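PDB 2Q0X: paraflagellar rod component from Trypanosoma brucei, which is of unknown function but adopts the alpha/beta-hydrolase fold and is probably a component of the paraflagellar rod. Local coordinates for residues His16-Tyr21 with Val30-Met35; Arg39-Val44 with Trp68-Val73; Asp93-Ile98 with Asn128-Ser133; Ile135-Leu140 with Gln289-Glu294. All blocks are in the same frame, centred on the assembly; numbering follows the deposited sequence.

Interaction 1: His16-Tyr21 with Val30-Met35; sequences HLFTYY and VFMMNM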
loop_
_atom_site.group_PDB
_atom_site.type_symbol
_atom_site.label_atom_id
_atom_site.label_comp_id
_atom_site.label_asym_id
_atom_site.label_seq_id
_atom_site.Cartn_x
_atom_site.Cartn_y
_atom_site.Cartn_z
ATOM N N HIS A 16 8.372 14.788 0.502
ATOM C CA HIS A 16 8.056 14.704 1.920
ATOM C C HIS A 16 6.955 13.686 2.132
ATOM O O HIS A 16 5.988 13.663 1.405
ATOM C CB HIS A 16 7.632 16.062 2.467
ATOM C CG HIS A 16 8.779 16.974 2.776
ATOM N ND1 HIS A 16 9.490 17.625 1.796
ATOM C CD2 HIS A 16 9.324 17.356 3.953
ATOM C CE1 HIS A 16 10.434 18.364 2.354
ATOM N NE2 HIS A 16 10.359 18.213 3.663
ATOM N N LEU A 17 7.125 12.829 3.125
ATOM C CA LEU A 17 6.160 11.777 3.394
ATOM C C LEU A 17 5.498 12.057 4.733
ATOM O O LEU A 17 6.168 12.392 5.706
ATOM C CB LEU A 17 6.837 10.411 3.443
ATOM C CG LEU A 17 5.909 9.192 3.481
ATOM C CD1 LEU A 17 5.236 8.977 2.126
ATOM C CD2 LEU A 17 6.701 7.970 3.905
ATOM N N PHE A 18 4.183 11.914 4.778
ATOM C CA PHE A 18 3.489 11.840 6.043
ATOM C C PHE A 18 2.324 10.886 5.949
ATOM O O PHE A 18 2.033 10.348 4.877
ATOM C CB PHE A 18 3.038 13.231 6.508
ATOM C CG PHE A 18 1.893 13.799 5.737
ATOM C CD1 PHE A 18 2.101 14.408 4.521
ATOM C CD2 PHE A 18 0.604 13.743 6.244
ATOM C CE1 PHE A 18 1.052 14.944 3.807
ATOM C CE2 PHE A 18 -0.455 14.264 5.532
ATOM C CZ PHE A 18 -0.223 14.878 4.304
ATOM N N THR A 19 1.694 10.641 7.097
ATOM C CA THR A 19 0.489 9.832 7.156
ATOM C C THR A 19 -0.617 10.610 7.891
ATOM O O THR A 19 -0.340 11.443 8.745
ATOM C CB THR A 19 0.746 8.486 7.861
ATOM O OG1 THR A 19 1.047 8.725 9.231
ATOM C CG2 THR A 19 1.927 7.715 7.223
ATOM N N TYR A 20 -1.868 10.362 7.531
ATOM C CA TYR A 20 -2.978 10.874 8.326
ATOM C C TYR A 20 -3.868 9.710 8.720
ATOM O O TYR A 20 -3.991 8.733 7.978
ATOM C CB TYR A 20 -3.739 11.989 7.596
ATOM C CG TYR A 20 -4.461 11.558 6.334
ATOM C CD1 TYR A 20 -3.759 11.343 5.153
ATOM C CD2 TYR A 20 -5.850 11.386 6.328
ATOM C CE1 TYR A 20 -4.415 10.961 3.989
ATOM C CE2 TYR A 20 -6.511 10.987 5.190
ATOM C CZ TYR A 20 -5.785 10.782 4.005
ATOM O OH TYR A 20 -6.428 10.402 2.847
ATOM N N TYR A 21 -4.449 9.812 9.910
ATOM C CA TYR A 21 -5.227 8.720 10.495
ATOM C C TYR A 21 -6.602 8.644 9.859
ATOM O O TYR A 21 -7.363 9.611 9.866
ATOM C CB TYR A 21 -5.395 8.886 12.012
ATOM C CG TYR A 21 -4.281 8.308 12.851
ATOM C CD1 TYR A 21 -4.345 6.999 13.327
ATOM C CD2 TYR A 21 -3.176 9.077 13.200
ATOM C CE1 TYR A 21 -3.322 6.459 14.114
ATOM C CE2 TYR A 21 -2.144 8.548 13.995
ATOM C CZ TYR A 21 -2.218 7.245 14.451
ATOM O OH TYR A 21 -1.186 6.738 15.233
ATOM N N VAL A 30 0.998 9.722 2.342
ATOM C CA VAL A 30 0.888 10.782 1.373
ATOM C C VAL A 30 2.308 11.240 1.069
ATOM O O VAL A 30 3.062 11.581 1.977
ATOM C CB VAL A 30 0.061 11.996 1.920
ATOM C CG1 VAL A 30 -0.079 13.047 0.845
ATOM C CG2 VAL A 30 -1.326 11.556 2.462
ATOM N N PHE A 31 2.661 11.238 -0.201
ATOM C CA PHE A 31 3.966 11.705 -0.654
ATOM C C PHE A 31 3.788 12.994 -1.458
ATOM O O PHE A 31 3.157 12.979 -2.506
ATOM C CB PHE A 31 4.634 10.645 -1.535
ATOM C CG PHE A 31 6.035 10.985 -1.926
ATOM C CD1 PHE A 31 6.354 11.251 -3.237
ATOM C CD2 PHE A 31 7.052 11.010 -0.965
ATOM C CE1 PHE A 31 7.665 11.561 -3.590
ATOM C CE2 PHE A 31 8.337 11.325 -1.308
ATOM C CZ PHE A 31 8.648 11.596 -2.623
ATOM N N MET A 32 4.369 14.088 -0.962
ATOM C CA MET A 32 4.302 15.397 -1.615
ATOM C C MET A 32 5.649 15.780 -2.263
ATOM O O MET A 32 6.699 15.606 -1.660
ATOM C CB MET A 32 3.961 16.465 -0.589
ATOM C CG MET A 32 2.877 16.060 0.412
ATOM S SD MET A 32 2.476 17.391 1.548
ATOM C CE MET A 32 3.958 17.540 2.509
ATOM N N MET A 33 5.589 16.341 -3.471
ATOM C CA MET A 33 6.780 16.837 -4.173
ATOM C C MET A 33 6.573 18.290 -4.557
ATOM O O MET A 33 5.489 18.657 -5.029
ATOM C CB MET A 33 7.057 16.028 -5.440
ATOM C CG MET A 33 7.306 14.583 -5.168
ATOM S SD MET A 33 7.270 13.599 -6.651
ATOM C CE MET A 33 8.799 14.089 -7.377
ATOM N N ASN A 34 7.597 19.108 -4.334
ATOM C CA ASN A 34 7.634 20.482 -4.843
ATOM C C ASN A 34 6.527 21.360 -4.289
ATOM O O ASN A 34 5.795 22.012 -5.024
ATOM C CB ASN A 34 7.606 20.469 -6.382
ATOM C CG ASN A 34 8.720 19.590 -6.960
ATOM O OD1 ASN A 34 9.872 19.700 -6.537
ATOM N ND2 ASN A 34 8.371 18.693 -7.888
ATOM N N MET A 35 6.447 21.371 -2.961
ATOM C CA MET A 35 5.420 22.103 -2.242
ATOM C C MET A 35 5.757 23.583 -2.091
ATOM O O MET A 35 5.058 24.292 -1.390
ATOM C CB MET A 35 5.209 21.474 -0.857
ATOM C CG MET A 35 4.740 20.027 -0.907
ATOM S SD MET A 35 3.109 19.862 -1.666
ATOM C CE MET A 35 2.043 20.415 -0.308
#

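Interaction 2: Arg39-Val44 with Trp68-Val73; sequences RCVLWV and WAFVQV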
loop_
_atom_site.group_PDB
_atom_site.type_symbol
_atom_site.label_atom_id
_atom_site.label_comp_id
_atom_site.label_asym_id
_atom_site.label_seq_id
_atom_site.Cartn_x
_atom_site.Cartn_y
_atom_site.Cartn_z
ATOM N N ARG A 39 -0.337 25.411 -4.977
ATOM C CA ARG A 39 -1.453 24.601 -5.440
ATOM C C ARG A 39 -0.885 23.265 -5.874
ATOM O O ARG A 39 0.301 23.171 -6.142
ATOM C CB ARG A 39 -2.176 25.276 -6.604
ATOM C CG ARG A 39 -1.262 25.653 -7.760
ATOM C CD ARG A 39 -1.990 26.409 -8.825
ATOM N NE ARG A 39 -1.155 26.640 -9.999
ATOM C CZ ARG A 39 -1.592 27.199 -11.126
ATOM N NH1 ARG A 39 -2.853 27.598 -11.240
ATOM N NH2 ARG A 39 -0.752 27.377 -12.146
ATOM N N CYS A 40 -1.720 22.235 -5.952
ATOM C CA CYS A 40 -1.216 20.903 -6.245
ATOM C C CYS A 40 -2.087 20.086 -7.180
ATOM O O CYS A 40 -3.311 20.216 -7.196
ATOM C CB CYS A 40 -0.982 20.112 -4.940
ATOM S SG CYS A 40 -2.458 19.743 -3.940
ATOM N N VAL A 41 -1.428 19.229 -7.959
ATOM C CA VAL A 41 -2.082 18.081 -8.551
ATOM C C VAL A 41 -2.062 16.922 -7.536
ATOM O O VAL A 41 -1.012 16.583 -6.998
ATOM C CB VAL A 41 -1.397 17.659 -9.850
ATOM C CG1 VAL A 41 -2.018 16.366 -10.386
ATOM C CG2 VAL A 41 -1.499 18.804 -10.869
ATOM N N LEU A 42 -3.241 16.366 -7.247
ATOM C CA LEU A 42 -3.396 15.256 -6.342
ATOM C C LEU A 42 -3.837 14.032 -7.130
ATOM O O LEU A 42 -4.911 14.029 -7.763
ATOM C CB LEU A 42 -4.430 15.582 -5.274
ATOM C CG LEU A 42 -4.834 14.468 -4.296
ATOM C CD1 LEU A 42 -3.611 13.884 -3.604
ATOM C CD2 LEU A 42 -5.890 14.996 -3.270
ATOM N N TRP A 43 -3.032 12.977 -7.022
ATOM C CA TRP A 43 -3.267 11.729 -7.728
ATOM C C TRP A 43 -3.808 10.628 -6.799
ATOM O O TRP A 43 -3.276 10.387 -5.730
ATOM C CB TRP A 43 -1.983 11.241 -8.401
ATOM C CG TRP A 43 -2.158 9.887 -9.013
ATOM C CD1 TRP A 43 -2.745 9.601 -10.212
ATOM C CD2 TRP A 43 -1.781 8.630 -8.446
ATOM N NE1 TRP A 43 -2.750 8.257 -10.425
ATOM C CE2 TRP A 43 -2.172 7.633 -9.350
ATOM C CE3 TRP A 43 -1.160 8.251 -7.257
ATOM C CZ2 TRP A 43 -1.945 6.286 -9.113
ATOM C CZ3 TRP A 43 -0.948 6.913 -7.021
ATOM C CH2 TRP A 43 -1.341 5.948 -7.944
ATOM N N VAL A 44 -4.857 9.961 -7.256
ATOM C CA VAL A 44 -5.366 8.751 -6.641
ATOM C C VAL A 44 -5.594 7.734 -7.770
ATOM O O VAL A 44 -5.987 8.080 -8.876
ATOM C CB VAL A 44 -6.672 9.045 -5.756
ATOM C CG1 VAL A 44 -7.839 9.412 -6.567
ATOM C CG2 VAL A 44 -6.986 7.872 -4.873
ATOM N N TRP A 68 2.853 23.789 -10.118
ATOM C CA TRP A 68 2.029 22.910 -9.292
ATOM C C TRP A 68 2.896 21.927 -8.492
ATOM O O TRP A 68 3.855 21.355 -9.017
ATOM C CB TRP A 68 1.052 22.096 -10.162
ATOM C CG TRP A 68 -0.023 22.889 -10.898
ATOM C CD1 TRP A 68 0.107 23.543 -12.087
ATOM C CD2 TRP A 68 -1.397 23.043 -10.512
ATOM N NE1 TRP A 68 -1.082 24.109 -12.448
ATOM C CE2 TRP A 68 -2.027 23.814 -11.504
ATOM C CE3 TRP A 68 -2.155 22.603 -9.428
ATOM C CZ2 TRP A 68 -3.386 24.156 -11.444
ATOM C CZ3 TRP A 68 -3.497 22.958 -9.360
ATOM C CH2 TRP A 68 -4.095 23.725 -10.367
ATOM N N ALA A 69 2.546 21.714 -7.228
ATOM C CA ALA A 69 3.085 20.602 -6.474
ATOM C C ALA A 69 2.453 19.322 -7.025
ATOM O O ALA A 69 1.467 19.385 -7.742
ATOM C CB ALA A 69 2.805 20.757 -4.979
ATOM N N PHE A 70 3.060 18.180 -6.727
ATOM C CA PHE A 70 2.553 16.877 -7.134
ATOM C C PHE A 70 2.427 16.023 -5.873
ATOM O O PHE A 70 3.410 15.797 -5.179
ATOM C CB PHE A 70 3.471 16.204 -8.176
ATOM C CG PHE A 70 2.838 15.004 -8.854
ATOM C CD1 PHE A 70 3.308 13.712 -8.614
ATOM C CD2 PHE A 70 1.754 15.164 -9.704
ATOM C CE1 PHE A 70 2.728 12.606 -9.214
ATOM C CE2 PHE A 70 1.160 14.059 -10.297
ATOM C CZ PHE A 70 1.653 12.765 -10.038
ATOM N N VAL A 71 1.193 15.616 -5.560
ATOM C CA VAL A 71 0.897 14.857 -4.359
ATOM C C VAL A 71 0.248 13.540 -4.751
ATOM O O VAL A 71 -0.600 13.518 -5.637
ATOM C CB VAL A 71 -0.065 15.608 -3.416
ATOM C CG1 VAL A 71 -0.373 14.764 -2.167
ATOM C CG2 VAL A 71 0.513 16.988 -3.013
ATOM N N GLN A 72 0.662 12.468 -4.056
ATOM C CA GLN A 72 0.203 11.099 -4.285
ATOM C C GLN A 72 -0.253 10.469 -2.995
ATOM O O GLN A 72 0.416 10.589 -1.981
ATOM C CB GLN A 72 1.350 10.267 -4.831
ATOM C CG GLN A 72 1.805 10.697 -6.183
ATOM C CD GLN A 72 3.045 9.945 -6.628
ATOM O OE1 GLN A 72 2.963 8.798 -7.077
ATOM N NE2 GLN A 72 4.207 10.581 -6.477
ATOM N N VAL A 73 -1.392 9.794 -3.042
ATOM C CA VAL A 73 -1.937 9.087 -1.886
ATOM C C VAL A 73 -2.257 7.693 -2.370
ATOM O O VAL A 73 -2.694 7.508 -3.511
ATOM C CB VAL A 73 -3.220 9.792 -1.294
ATOM C CG1 VAL A 73 -4.375 9.825 -2.287
ATOM C CG2 VAL A 73 -3.687 9.145 0.036
#

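Interaction 3: Asp93-Ile98 with Asn128-Ser133; sequences DVDDLI and NSAHKS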
loop_
_atom_site.group_PDB
_atom_site.type_symbol
_atom_site.label_atom_id
_atom_site.label_comp_id
_atom_site.label_asym_id
_atom_site.label_seq_id
_atom_site.Cartn_x
_atom_site.Cartn_y
_atom_site.Cartn_z
ATOM N N ASP A 93 -12.131 9.677 2.778
ATOM C CA ASP A 93 -10.718 9.728 3.177
ATOM C C ASP A 93 -9.897 10.668 2.301
ATOM O O ASP A 93 -9.091 11.437 2.806
ATOM C CB ASP A 93 -10.084 8.330 3.120
ATOM C CG ASP A 93 -10.702 7.372 4.097
ATOM O OD1 ASP A 93 -11.295 7.825 5.081
ATOM O OD2 ASP A 93 -10.611 6.162 3.861
ATOM N N VAL A 94 -10.106 10.610 0.992
ATOM C CA VAL A 94 -9.465 11.556 0.068
ATOM C C VAL A 94 -9.873 13.016 0.328
ATOM O O VAL A 94 -9.021 13.918 0.267
ATOM C CB VAL A 94 -9.669 11.149 -1.408
ATOM C CG1 VAL A 94 -9.005 12.171 -2.347
ATOM C CG2 VAL A 94 -9.053 9.711 -1.661
ATOM N N ASP A 95 -11.154 13.240 0.655
ATOM C CA ASP A 95 -11.640 14.588 0.972
ATOM C C ASP A 95 -11.006 15.171 2.230
ATOM O O ASP A 95 -10.692 16.355 2.286
ATOM C CB ASP A 95 -13.158 14.606 1.104
ATOM C CG ASP A 95 -13.749 15.963 0.757
ATOM O OD1 ASP A 95 -13.250 16.602 -0.207
ATOM O OD2 ASP A 95 -14.690 16.387 1.466
ATOM N N ASP A 96 -10.814 14.315 3.229
ATOM C CA ASP A 96 -10.051 14.651 4.430
ATOM C C ASP A 96 -8.607 15.068 4.097
ATOM O O ASP A 96 -8.057 15.980 4.707
ATOM C CB ASP A 96 -10.031 13.462 5.417
ATOM C CG ASP A 96 -11.438 13.064 5.918
ATOM O OD1 ASP A 96 -12.373 13.903 5.820
ATOM O OD2 ASP A 96 -11.607 11.912 6.419
ATOM N N LEU A 97 -7.978 14.398 3.140
ATOM C CA LEU A 97 -6.632 14.798 2.714
ATOM C C LEU A 97 -6.671 16.166 2.017
ATOM O O LEU A 97 -5.841 17.030 2.294
ATOM C CB LEU A 97 -6.003 13.735 1.801
ATOM C CG LEU A 97 -4.647 14.105 1.200
ATOM C CD1 LEU A 97 -3.660 14.558 2.317
ATOM C CD2 LEU A 97 -4.076 12.984 0.285
ATOM N N ILE A 98 -7.642 16.364 1.131
ATOM C CA ILE A 98 -7.822 17.664 0.489
ATOM C C ILE A 98 -7.918 18.787 1.533
ATOM O O ILE A 98 -7.227 19.797 1.426
ATOM C CB ILE A 98 -9.029 17.684 -0.463
ATOM C CG1 ILE A 98 -8.782 16.734 -1.645
ATOM C CG2 ILE A 98 -9.305 19.114 -0.983
ATOM C CD1 ILE A 98 -10.029 16.536 -2.563
ATOM N N ASN A 128 -19.945 15.312 -3.433
ATOM C CA ASN A 128 -20.088 15.411 -1.972
ATOM C C ASN A 128 -18.960 16.138 -1.208
ATOM O O ASN A 128 -19.017 16.219 0.021
ATOM C CB ASN A 128 -20.237 13.999 -1.377
ATOM C CG ASN A 128 -21.558 13.333 -1.753
ATOM O OD1 ASN A 128 -22.636 13.910 -1.588
ATOM N ND2 ASN A 128 -21.473 12.110 -2.272
ATOM N N SER A 129 -17.938 16.646 -1.896
ATOM C CA SER A 129 -16.806 17.253 -1.193
ATOM C C SER A 129 -17.209 18.435 -0.290
ATOM O O SER A 129 -18.078 19.231 -0.644
ATOM C CB SER A 129 -15.746 17.736 -2.173
ATOM O OG SER A 129 -14.620 18.272 -1.494
ATOM N N ALA A 130 -16.561 18.543 0.867
ATOM C CA ALA A 130 -16.650 19.746 1.691
ATOM C C ALA A 130 -15.764 20.857 1.141
ATOM O O ALA A 130 -15.702 21.922 1.740
ATOM C CB ALA A 130 -16.249 19.436 3.142
ATOM N N HIS A 131 -15.077 20.597 0.014
ATOM C CA HIS A 131 -14.015 21.455 -0.499
ATOM C C HIS A 131 -14.136 21.732 -1.991
ATOM O O HIS A 131 -13.150 22.080 -2.639
ATOM C CB HIS A 131 -12.647 20.818 -0.204
ATOM C CG HIS A 131 -12.459 20.430 1.235
ATOM N ND1 HIS A 131 -12.407 19.120 1.655
ATOM C CD2 HIS A 131 -12.338 21.182 2.348
ATOM C CE1 HIS A 131 -12.246 19.085 2.965
ATOM N NE2 HIS A 131 -12.210 20.325 3.410
ATOM N N LYS A 132 -15.343 21.594 -2.528
ATOM C CA LYS A 132 -15.597 21.727 -3.961
ATOM C C LYS A 132 -15.081 23.034 -4.593
ATOM O O LYS A 132 -14.745 23.036 -5.781
ATOM C CB LYS A 132 -17.108 21.658 -4.250
ATOM C CG LYS A 132 -17.772 20.310 -4.005
ATOM C CD LYS A 132 -19.211 20.343 -4.499
ATOM C CE LYS A 132 -20.112 19.375 -3.710
ATOM N NZ LYS A 132 -21.505 19.379 -4.260
ATOM N N SER A 133 -15.082 24.138 -3.829
ATOM C CA SER A 133 -14.610 25.437 -4.343
ATOM C C SER A 133 -13.111 25.466 -4.613
ATOM O O SER A 133 -12.629 26.261 -5.411
ATOM C CB SER A 133 -14.962 26.581 -3.380
ATOM O OG SER A 133 -16.375 26.726 -3.248
#

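Interaction 4: Ile135-Leu140 with Gln289-Glu294; sequences ITRVIL and QFLADE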
loop_
_atom_site.group_PDB
_atom_site.type_symbol
_atom_site.label_atom_id
_atom_site.label_comp_id
_atom_site.label_asym_id
_atom_site.label_seq_id
_atom_site.Cartn_x
_atom_site.Cartn_y
_atom_site.Cartn_z
ATOM N N ILE A 135 -11.414 22.653 -5.620
ATOM C CA ILE A 135 -11.099 21.659 -6.654
ATOM C C ILE A 135 -11.376 22.304 -8.032
ATOM O O ILE A 135 -12.529 22.416 -8.464
ATOM C CB ILE A 135 -11.891 20.342 -6.413
ATOM C CG1 ILE A 135 -11.536 19.778 -5.022
ATOM C CG2 ILE A 135 -11.604 19.309 -7.529
ATOM C CD1 ILE A 135 -12.426 18.645 -4.526
ATOM N N THR A 136 -10.324 22.792 -8.689
ATOM C CA THR A 136 -10.480 23.693 -9.841
ATOM C C THR A 136 -10.261 23.021 -11.197
ATOM O O THR A 136 -10.551 23.593 -12.240
ATOM C CB THR A 136 -9.545 24.923 -9.730
ATOM O OG1 THR A 136 -8.208 24.482 -9.533
ATOM C CG2 THR A 136 -9.944 25.840 -8.578
ATOM N N ARG A 137 -9.746 21.806 -11.176
ATOM C CA ARG A 137 -9.495 21.046 -12.398
ATOM C C ARG A 137 -9.598 19.599 -12.054
ATOM O O ARG A 137 -9.265 19.191 -10.955
ATOM C CB ARG A 137 -8.090 21.307 -12.983
ATOM C CG ARG A 137 -7.934 22.598 -13.754
ATOM C CD ARG A 137 -7.476 23.728 -12.856
ATOM N NE ARG A 137 -8.068 25.031 -13.226
ATOM C CZ ARG A 137 -7.419 25.980 -13.872
ATOM N NH1 ARG A 137 -6.178 25.788 -14.264
ATOM N NH2 ARG A 137 -7.997 27.120 -14.125
ATOM N N VAL A 138 -10.070 18.825 -13.017
ATOM C CA VAL A 138 -10.134 17.396 -12.888
ATOM C C VAL A 138 -9.472 16.766 -14.118
ATOM O O VAL A 138 -9.684 17.197 -15.242
ATOM C CB VAL A 138 -11.594 16.913 -12.703
ATOM C CG1 VAL A 138 -11.650 15.417 -12.656
ATOM C CG2 VAL A 138 -12.224 17.536 -11.395
ATOM N N ILE A 139 -8.655 15.747 -13.879
ATOM C CA ILE A 139 -8.026 14.977 -14.943
ATOM C C ILE A 139 -8.322 13.510 -14.693
ATOM O O ILE A 139 -7.995 12.995 -13.637
ATOM C CB ILE A 139 -6.465 15.176 -14.964
ATOM C CG1 ILE A 139 -6.088 16.654 -15.121
ATOM C CG2 ILE A 139 -5.825 14.276 -16.038
ATOM C CD1 ILE A 139 -4.771 17.062 -14.421
ATOM N N LEU A 140 -8.909 12.837 -15.670
ATOM C CA LEU A 140 -9.237 11.433 -15.514
ATOM C C LEU A 140 -8.662 10.629 -16.663
ATOM O O LEU A 140 -8.816 10.986 -17.826
ATOM C CB LEU A 140 -10.754 11.223 -15.443
ATOM C CG LEU A 140 -11.559 12.060 -14.439
ATOM C CD1 LEU A 140 -13.059 11.889 -14.651
ATOM C CD2 LEU A 140 -11.159 11.760 -13.048
ATOM N N GLN A 289 -0.292 21.168 -20.866
ATOM C CA GLN A 289 -1.000 22.056 -21.796
ATOM C C GLN A 289 -2.421 22.337 -21.303
ATOM O O GLN A 289 -2.903 23.447 -21.390
ATOM C CB GLN A 289 -1.029 21.435 -23.200
ATOM C CG GLN A 289 -1.688 22.310 -24.295
ATOM C CD GLN A 289 -0.756 23.389 -24.855
ATOM O OE1 GLN A 289 0.276 23.729 -24.260
ATOM N NE2 GLN A 289 -1.124 23.934 -26.021
ATOM N N PHE A 290 -3.081 21.320 -20.773
ATOM C CA PHE A 290 -4.389 21.485 -20.152
ATOM C C PHE A 290 -4.334 22.466 -18.973
ATOM O O PHE A 290 -5.114 23.394 -18.887
ATOM C CB PHE A 290 -4.905 20.121 -19.671
ATOM C CG PHE A 290 -6.112 20.208 -18.785
ATOM C CD1 PHE A 290 -6.028 19.895 -17.444
ATOM C CD2 PHE A 290 -7.330 20.611 -19.296
ATOM C CE1 PHE A 290 -7.159 19.981 -16.616
ATOM C CE2 PHE A 290 -8.446 20.704 -18.465
ATOM C CZ PHE A 290 -8.342 20.375 -17.128
ATOM N N LEU A 291 -3.411 22.244 -18.059
ATOM C CA LEU A 291 -3.283 23.119 -16.902
ATOM C C LEU A 291 -2.931 24.545 -17.334
ATOM O O LEU A 291 -3.505 25.504 -16.820
ATOM C CB LEU A 291 -2.267 22.563 -15.889
ATOM C CG LEU A 291 -2.703 21.263 -15.173
ATOM C CD1 LEU A 291 -1.557 20.717 -14.316
ATOM C CD2 LEU A 291 -3.972 21.447 -14.316
ATOM N N ALA A 292 -2.020 24.669 -18.302
ATOM C CA ALA A 292 -1.607 25.965 -18.830
ATOM C C ALA A 292 -2.761 26.682 -19.546
ATOM O O ALA A 292 -3.031 27.856 -19.276
ATOM C CB ALA A 292 -0.406 25.797 -19.779
ATOM N N ASP A 293 -3.435 25.983 -20.454
ATOM C CA ASP A 293 -4.533 26.589 -21.216
ATOM C C ASP A 293 -5.676 27.069 -20.316
ATOM O O ASP A 293 -6.264 28.124 -20.567
ATOM C CB ASP A 293 -5.081 25.629 -22.279
ATOM C CG ASP A 293 -4.148 25.456 -23.479
ATOM O OD1 ASP A 293 -3.232 26.278 -23.716
ATOM O OD2 ASP A 293 -4.357 24.474 -24.214
ATOM N N GLU A 294 -5.984 26.315 -19.265
ATOM C CA GLU A 294 -7.071 26.711 -18.364
ATOM C C GLU A 294 -6.704 27.917 -17.500
ATOM O O GLU A 294 -7.589 28.686 -17.142
ATOM C CB GLU A 294 -7.519 25.539 -17.479
ATOM C CG GLU A 294 -8.108 24.373 -18.244
ATOM C CD GLU A 294 -9.264 24.762 -19.162
ATOM O OE1 GLU A 294 -10.016 25.692 -18.834
ATOM O OE2 GLU A 294 -9.434 24.115 -20.213
#

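Interaction 1: His16-Tyr21 with Val30-Met35
Phe18 and Val30 face each other as a hydrogen-bonded pair of an antiparallel beta hairpin, the N-terminal hairpin of the central sheet. Two backbone bonds join them, Val30 N to Phe18 O at 2.8 Å and Phe18 N to Val30 O at 3.0 Å. His16 and Met32 form a second such pair, and between the two Leu17 and Phe31 make a non-hydrogen-bonded pair, with Leu17 CD1 resting 4.1 Å from Phe31 CB on the face turned the other way.

Val30 shows how a small branched side chain can serve two rings. Val30 CB lies over one face of the Phe18 ring, 3.6 Å from Phe18 CE1, a CH-pi contact displaced toward the rim. From there Val30 CG1 continues along the same ring, 3.7 Å from Phe18 CE1, whereas Val30 CG2 turns to the edge of the Tyr20 ring and comes 3.5 Å from Tyr20 CE1. The Phe18 ring reaches this place because its CG stands between the backbone N and carbonyl carbon (chi1 73°). At the ring's edge Met32 SD sits 3.6 Å from Phe18 CE1, a Met-aromatic contact.

Leu97 of helix 87-104 packs on Phe18, Tyr20 and Val30, while His16 and Leu17 pair with a strand of the second subunit. The chemistry is therefore divided: backbone bonds fix the register, and dispersion among rings, methyls and sulfur forms a greasy face for the helix.

Interaction 2: Arg39-Val44 with Trp68-Val73
Strands 40-44 and 69-73 run parallel, their axes 4.5 Å apart at an angle of 20°, and the ladder from Ala69 N to Arg39 O (2.9 Å) onward ends in a weak bond from Val73 N to Trp43 O. They are the paired strands of a beta-alpha-beta unit whose crossover is helix 57-64.

Where the ladder begins, the Arg39 guanidinium lies flat on the Trp68 indole, centres 3.8 Å apart and planes 9° apart. The extended chain from CG to NE spans the ring: Arg39 CD sits over the six-membered ring, and Arg39 NE approaches Trp68 CE2 to 3.3 Å. On one face of the sheet Leu42 CD1 meets Val71 CG1 at 3.7 Å; on the other, Val41 CG1 touches Phe70 CE2 at 3.9 Å.

Outside the two segments, Arg39 has Asp67, Glu109 and Asp295 as salt-bridge partners. Stacking leaves the in-plane N-H groups of the guanidinium directed outward, so the cation-pi contact with Trp68 need not compete with those carboxylates.

Interaction 3: Asp93-Ile98 with Asn128-Ser133
Asp95 grips Ser129 and Ala130, at the turn after helix 119-128, with both carboxylate oxygens. Asp95 OD1 accepts from Ser129 OG at 2.5 Å, a short bond that arrives on the syn side, 23° out of the carboxylate plane. Asp95 OD2 uses its syn lone pair for the backbone, accepting from Ala130 N at 2.9 Å and a nearly straight 168°. A weaker third bond comes from His131 ND1 to Asp95 OD1, 3.2 Å long, with the oxygen lying in the plane of the imidazole at its edge.

The turn has its own brace: Ser129 OG accepts from His131 N at 2.8 Å, closing an ST turn. One hydroxyl thus gives to the aspartate while receiving from the loop backbone. Because Asp95 CG is anti to the backbone N (chi1 -152°), the carboxylate swings off the helix toward the turn.

Farther out, Ile98 CG2 packs on His131 CB at 3.8 Å. Leu125 of helix 119-128 touches both Asp95 and Ile98, and Ile98 also reaches Leu42 of strand 40-44. The contact consequently ties helix 87-104 to the connection between helix 119-128 and strand 135-143, on one side of the central sheet.

Interaction 4: Ile135-Leu140 with Gln289-Glu294
On one face of the alpha/beta-hydrolase sheet, Phe290 and Leu291 of helix 280-299 pack against Arg137 and Ile139 of strand 135-143. The short segments run roughly antiparallel, at 150°, with their axes 10.4 Å apart, a spacing filled by side chains.

Phe290 points its ring at the strand. A chi1 of 169° turns that ring away from its own backbone N and between two strand residues on the same face: Phe290 CE1 comes 3.8 Å from Ile139 CG1 and 4.0 Å from Arg137 CG. Leu291 adds a looser contact, Leu291 CD2 lying 4.2 Å from Arg137 CG.

Arg137 plays two parts. Its aliphatic stem packs on these apolar groups, and bends at chi2 and chi3 carry the guanidinium along the helix toward Glu294. A salt bridge to Asp295, one residue farther on, holds the charged end, while the carboxylate of Glu294 pairs with Arg259. Only a weak bond, 3.4 Å from Arg137 NH2 to Glu294 O, links the guanidinium to the backbone of 289-294. The flat group is covered on one face by a methylene: Glu294 CB stands 3.5 Å from Arg137 NH1.

How the interactions relate
Together the four contacts trace how one sheet acquires its layers. Interactions 1 and 2, centres 10 Å apart, are laterally continuous: Met33 N lies 2.8 Å from Phe70 O, a probable hydrogen bond joining hairpin to parallel strands. Interaction 3 overlies both, since Leu97 packs on residues of each, and it touches interaction 4 where Ile98 CD1 lies 3.7 Å from Ile135 CD1. Interaction 4 meets interaction 2 on the other face, with Leu291 CD1 3.9 Å from Trp68 NE1, and Asp295 bridges Arg39 with Arg137. Interactions 1 and 4 remain separate, nearest atoms about 12 Å apart. None of the four can be tied to a known active site, since the protein's function is unknown.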